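Long-range contact in sister chromatid cohesion protein PDS5 homolog C (Arabidopsis thaliana, PDB 7DE9), which acts as a cohesin cofactor in sister chromatid cohesion and recombinational DNA repair, and binds monomethylated histone H3 through its tudor domain: residues A[12-21]-A[52-63]. Numbering follows the deposited sequence.
Sequences LVGSRIKVWW and EILYLKNQKWSP
Lys-18 and Ser-62 form a hydrogen-bonded antiparallel pair, Lys-18 N to Ser-62 O (2.9 Å, 174° at the hydrogen) and Ser-62 N to Lys-18 O, and Trp-20 N continues the ladder to Lys-60 O (2.8 Å). Strand 61-63 thus becomes an outer strand beside 16-21, whose other edge pairs with strand 26-36. Beside the Trp-20 bond a water accepts the N-H of Lys-60 and lies close to Trp-20 O and Gln-59 OE1. On the core side, Leu-12 CD2 presses against Leu-56 CD1 at a tight 3.5 Å and reaches Trp-61 CH2. Ile-17 CG2 packs on Trp-61 CZ3 (3.8 Å), while Leu-56 CD2 sits over one face of that indole, toward its rim. The five-stranded antiparallel sheet, curled so that strand 51-54 returns toward 16-21, is the SH3-like barrel of a tudor domain. Inside it, Val-19 CG1, anti to the backbone N (chi1 -175°), meets Leu-54 CD1 tip to tip. At the peptide-binding end, Glu-52 OE2 lies 3.2 Å above one face of Trp-21, near the rim at CZ2, the carboxylate tilted 30° from the indole. Tyr-46 OH hydrogen-bonds both Trp-21 NE1 and Glu-52 OE1. Trp-21 also makes a cation-pi contact with a basic side chain of the bound peptide; an alanine here removes the indole and would probably leave that charge without its aromatic partner and Tyr-46 OH without NE1.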
loop_
_atom_site.group_PDB
_atom_site.type_symbol
_atom_site.label_atom_id
_atom_site.label_comp_id
_atom_site.label_asym_id
_atom_site.label_seq_id
_atom_site.Cartn_x
_atom_site.Cartn_y
_atom_site.Cartn_z
ATOM N N LEU A 12 -4.922 -4.754 -8.771
ATOM C CA LEU A 12 -4.724 -3.481 -8.085
ATOM C C LEU A 12 -3.509 -2.719 -8.612
ATOM O O LEU A 12 -3.384 -1.506 -8.407
ATOM C CB LEU A 12 -4.580 -3.718 -6.581
ATOM C CG LEU A 12 -4.747 -2.494 -5.686
ATOM C CD1 LEU A 12 -6.118 -1.869 -5.895
ATOM C CD2 LEU A 12 -4.552 -2.894 -4.240
ATOM N N VAL A 13 -2.613 -3.433 -9.283
ATOM C CA VAL A 13 -1.391 -2.829 -9.791
ATOM C C VAL A 13 -1.738 -1.678 -10.720
ATOM O O VAL A 13 -2.655 -1.783 -11.531
ATOM C CB VAL A 13 -0.511 -3.860 -10.526
ATOM C CG1 VAL A 13 0.711 -3.189 -11.125
ATOM C CG2 VAL A 13 -0.096 -4.980 -9.568
ATOM N N GLY A 14 -1.031 -0.564 -10.567
ATOM C CA GLY A 14 -1.264 0.604 -11.394
ATOM C C GLY A 14 -2.156 1.633 -10.728
ATOM O O GLY A 14 -2.167 2.800 -11.117
ATOM N N SER A 15 -2.903 1.199 -9.718
ATOM C CA SER A 15 -3.833 2.073 -9.019
ATOM C C SER A 15 -3.155 2.966 -7.990
ATOM O O SER A 15 -2.206 2.560 -7.319
ATOM C CB SER A 15 -4.916 1.250 -8.322
ATOM O OG SER A 15 -5.740 0.596 -9.272
ATOM N N ARG A 16 -3.655 4.191 -7.880
ATOM C CA ARG A 16 -3.290 5.076 -6.787
ATOM C C ARG A 16 -4.156 4.742 -5.588
ATOM O O ARG A 16 -5.381 4.682 -5.696
ATOM C CB ARG A 16 -3.471 6.542 -7.174
ATOM C CG ARG A 16 -2.487 7.060 -8.203
ATOM C CD ARG A 16 -3.043 8.302 -8.894
ATOM N NE ARG A 16 -4.231 7.992 -9.689
ATOM C CZ ARG A 16 -4.877 8.872 -10.448
ATOM N NH1 ARG A 16 -4.458 10.129 -10.515
ATOM N NH2 ARG A 16 -5.946 8.496 -11.139
ATOM N N ILE A 17 -3.519 4.519 -4.447
ATOM C CA ILE A 17 -4.246 4.202 -3.232
ATOM C C ILE A 17 -3.763 5.051 -2.069
ATOM O O ILE A 17 -2.723 5.703 -2.145
ATOM C CB ILE A 17 -4.112 2.714 -2.857
ATOM C CG1 ILE A 17 -2.686 2.380 -2.419
ATOM C CG2 ILE A 17 -4.542 1.820 -4.018
ATOM C CD1 ILE A 17 -2.531 0.948 -1.950
ATOM N N LYS A 18 -4.545 5.068 -1.000
ATOM C CA LYS A 18 -4.067 5.639 0.242
ATOM C C LYS A 18 -4.052 4.542 1.296
ATOM O O LYS A 18 -5.019 3.791 1.459
ATOM C CB LYS A 18 -4.908 6.840 0.674
ATOM C CG LYS A 18 -6.398 6.618 0.733
ATOM C CD LYS A 18 -7.106 7.967 0.765
ATOM C CE LYS A 18 -8.396 7.918 1.563
ATOM N NZ LYS A 18 -9.069 9.247 1.590
ATOM N N VAL A 19 -2.921 4.439 1.980
ATOM C CA VAL A 19 -2.685 3.381 2.951
ATOM C C VAL A 19 -2.690 3.983 4.352
ATOM O O VAL A 19 -2.070 5.021 4.592
ATOM C CB VAL A 19 -1.345 2.652 2.695
ATOM C CG1 VAL A 19 -1.178 1.491 3.647
ATOM C CG2 VAL A 19 -1.258 2.165 1.248
ATOM N N TRP A 20 -3.411 3.333 5.258
ATOM C CA TRP A 20 -3.517 3.781 6.640
ATOM C C TRP A 20 -2.315 3.329 7.471
ATOM O O TRP A 20 -2.041 2.135 7.585
ATOM C CB TRP A 20 -4.825 3.255 7.244
ATOM C CG TRP A 20 -5.047 3.584 8.671
ATOM C CD1 TRP A 20 -4.877 2.750 9.737
ATOM C CD2 TRP A 20 -5.506 4.831 9.203
ATOM N NE1 TRP A 20 -5.193 3.406 10.900
ATOM C CE2 TRP A 20 -5.580 4.687 10.600
ATOM C CE3 TRP A 20 -5.852 6.062 8.633
ATOM C CZ2 TRP A 20 -5.988 5.722 11.439
ATOM C CZ3 TRP A 20 -6.257 7.087 9.463
ATOM C CH2 TRP A 20 -6.323 6.911 10.854
ATOM N N TRP A 21 -1.596 4.290 8.041
ATOM C CA TRP A 21 -0.570 4.008 9.042
ATOM C C TRP A 21 -1.157 4.335 10.409
ATOM O O TRP A 21 -1.351 5.521 10.747
ATOM C CB TRP A 21 0.703 4.822 8.807
ATOM C CG TRP A 21 1.483 4.440 7.582
ATOM C CD1 TRP A 21 0.997 3.878 6.437
ATOM C CD2 TRP A 21 2.889 4.592 7.392
ATOM N NE1 TRP A 21 2.022 3.680 5.541
ATOM C CE2 TRP A 21 3.194 4.106 6.107
ATOM C CE3 TRP A 21 3.925 5.097 8.186
ATOM C CZ2 TRP A 21 4.486 4.106 5.598
ATOM C CZ3 TRP A 21 5.210 5.100 7.678
ATOM C CH2 TRP A 21 5.481 4.607 6.395
ATOM N N GLU A 52 6.830 0.404 0.539
ATOM C CA GLU A 52 6.459 -0.681 1.442
ATOM C C GLU A 52 6.064 -1.906 0.639
ATOM O O GLU A 52 5.390 -1.790 -0.377
ATOM C CB GLU A 52 5.306 -0.278 2.372
ATOM C CG GLU A 52 5.718 0.523 3.603
ATOM C CD GLU A 52 4.556 0.776 4.557
ATOM O OE1 GLU A 52 3.422 1.000 4.076
ATOM O OE2 GLU A 52 4.778 0.744 5.787
ATOM N N ILE A 53 6.510 -3.070 1.088
ATOM C CA ILE A 53 5.974 -4.339 0.614
ATOM C C ILE A 53 4.895 -4.753 1.601
ATOM O O ILE A 53 5.192 -4.996 2.768
ATOM C CB ILE A 53 7.044 -5.428 0.528
ATOM C CG1 ILE A 53 8.134 -5.028 -0.460
ATOM C CG2 ILE A 53 6.428 -6.744 0.100
ATOM C CD1 ILE A 53 9.311 -5.965 -0.434
ATOM N N LEU A 54 3.653 -4.825 1.134
ATOM C CA LEU A 54 2.490 -4.921 2.015
ATOM C C LEU A 54 1.581 -6.106 1.723
ATOM O O LEU A 54 1.381 -6.470 0.569
ATOM C CB LEU A 54 1.645 -3.646 1.908
ATOM C CG LEU A 54 2.208 -2.315 2.400
ATOM C CD1 LEU A 54 1.293 -1.188 1.963
ATOM C CD2 LEU A 54 2.348 -2.333 3.913
ATOM N N TYR A 55 1.013 -6.679 2.781
ATOM C CA TYR A 55 -0.144 -7.549 2.659
ATOM C C TYR A 55 -1.374 -6.681 2.864
ATOM O O TYR A 55 -1.745 -6.372 3.995
ATOM C CB TYR A 55 -0.103 -8.677 3.686
ATOM C CG TYR A 55 -1.215 -9.697 3.550
ATOM C CD1 TYR A 55 -1.311 -10.506 2.425
ATOM C CD2 TYR A 55 -2.156 -9.864 4.557
ATOM C CE1 TYR A 55 -2.316 -11.444 2.303
ATOM C CE2 TYR A 55 -3.163 -10.801 4.446
ATOM C CZ TYR A 55 -3.242 -11.586 3.316
ATOM O OH TYR A 55 -4.247 -12.520 3.201
ATOM N N LEU A 56 -1.993 -6.266 1.769
ATOM C CA LEU A 56 -3.049 -5.269 1.845
ATOM C C LEU A 56 -4.307 -5.777 2.544
ATOM O O LEU A 56 -5.079 -4.982 3.082
ATOM C CB LEU A 56 -3.384 -4.765 0.447
ATOM C CG LEU A 56 -2.297 -3.817 -0.048
ATOM C CD1 LEU A 56 -2.533 -3.424 -1.479
ATOM C CD2 LEU A 56 -2.252 -2.585 0.829
ATOM N N LYS A 57 -4.496 -7.094 2.563
ATOM C CA LYS A 57 -5.677 -7.684 3.183
ATOM C C LYS A 57 -5.719 -7.432 4.689
ATOM O O LYS A 57 -6.794 -7.394 5.290
ATOM C CB LYS A 57 -5.736 -9.186 2.900
ATOM C CG LYS A 57 -6.813 -9.584 1.907
ATOM C CD LYS A 57 -6.459 -10.856 1.157
ATOM C CE LYS A 57 -5.224 -10.655 0.297
ATOM N NZ LYS A 57 -4.978 -11.837 -0.569
ATOM N N ASN A 58 -4.548 -7.257 5.295
ATOM C CA ASN A 58 -4.465 -6.941 6.719
ATOM C C ASN A 58 -4.094 -5.484 6.944
ATOM O O ASN A 58 -3.587 -5.113 8.003
ATOM C CB ASN A 58 -3.463 -7.858 7.420
ATOM C CG ASN A 58 -4.138 -8.839 8.360
ATOM O OD1 ASN A 58 -5.065 -8.480 9.086
ATOM N ND2 ASN A 58 -3.687 -10.086 8.337
ATOM N N GLN A 59 -4.358 -4.667 5.933
ATOM C CA GLN A 59 -4.141 -3.231 6.014
ATOM C C GLN A 59 -5.461 -2.497 5.909
ATOM O O GLN A 59 -6.388 -2.957 5.246
ATOM C CB GLN A 59 -3.208 -2.753 4.898
ATOM C CG GLN A 59 -1.784 -3.261 4.997
ATOM C CD GLN A 59 -1.008 -2.596 6.111
ATOM O OE1 GLN A 59 -1.249 -1.433 6.441
ATOM N NE2 GLN A 59 -0.073 -3.333 6.703
ATOM N N LYS A 60 -5.551 -1.353 6.568
ATOM C CA LYS A 60 -6.602 -0.420 6.235
ATOM C C LYS A 60 -6.073 0.448 5.111
ATOM O O LYS A 60 -4.996 1.033 5.206
ATOM C CB LYS A 60 -7.037 0.400 7.450
ATOM C CG LYS A 60 -7.676 -0.458 8.506
ATOM C CD LYS A 60 -9.118 -0.713 8.116
ATOM C CE LYS A 60 -9.671 -1.957 8.766
ATOM N NZ LYS A 60 -8.872 -2.426 9.943
ATOM N N TRP A 61 -6.821 0.481 4.022
ATOM C CA TRP A 61 -6.422 1.247 2.861
ATOM C C TRP A 61 -7.643 1.443 1.981
ATOM O O TRP A 61 -8.638 0.731 2.118
ATOM C CB TRP A 61 -5.308 0.535 2.092
ATOM C CG TRP A 61 -5.806 -0.693 1.422
ATOM C CD1 TRP A 61 -5.881 -1.947 1.953
ATOM C CD2 TRP A 61 -6.331 -0.784 0.098
ATOM N NE1 TRP A 61 -6.411 -2.817 1.032
ATOM C CE2 TRP A 61 -6.698 -2.124 -0.115
ATOM C CE3 TRP A 61 -6.525 0.141 -0.931
ATOM C CZ2 TRP A 61 -7.246 -2.562 -1.314
ATOM C CZ3 TRP A 61 -7.067 -0.292 -2.118
ATOM C CH2 TRP A 61 -7.421 -1.631 -2.303
ATOM N N SER A 62 -7.571 2.407 1.076
ATOM C CA SER A 62 -8.682 2.648 0.173
ATOM C C SER A 62 -8.164 3.176 -1.148
ATOM O O SER A 62 -7.113 3.807 -1.192
ATOM C CB SER A 62 -9.670 3.628 0.800
ATOM O OG SER A 62 -8.983 4.734 1.353
ATOM N N PRO A 63 -8.898 2.916 -2.236
ATOM C CA PRO A 63 -8.535 3.524 -3.519
ATOM C C PRO A 63 -8.751 5.037 -3.491
ATOM O O PRO A 63 -9.062 5.580 -2.430
ATOM C CB PRO A 63 -9.482 2.842 -4.504
ATOM C CG PRO A 63 -10.674 2.492 -3.676
ATOM C CD PRO A 63 -10.126 2.110 -2.335
HETATM O O HOH W 1 -3.205 -0.354 7.804
#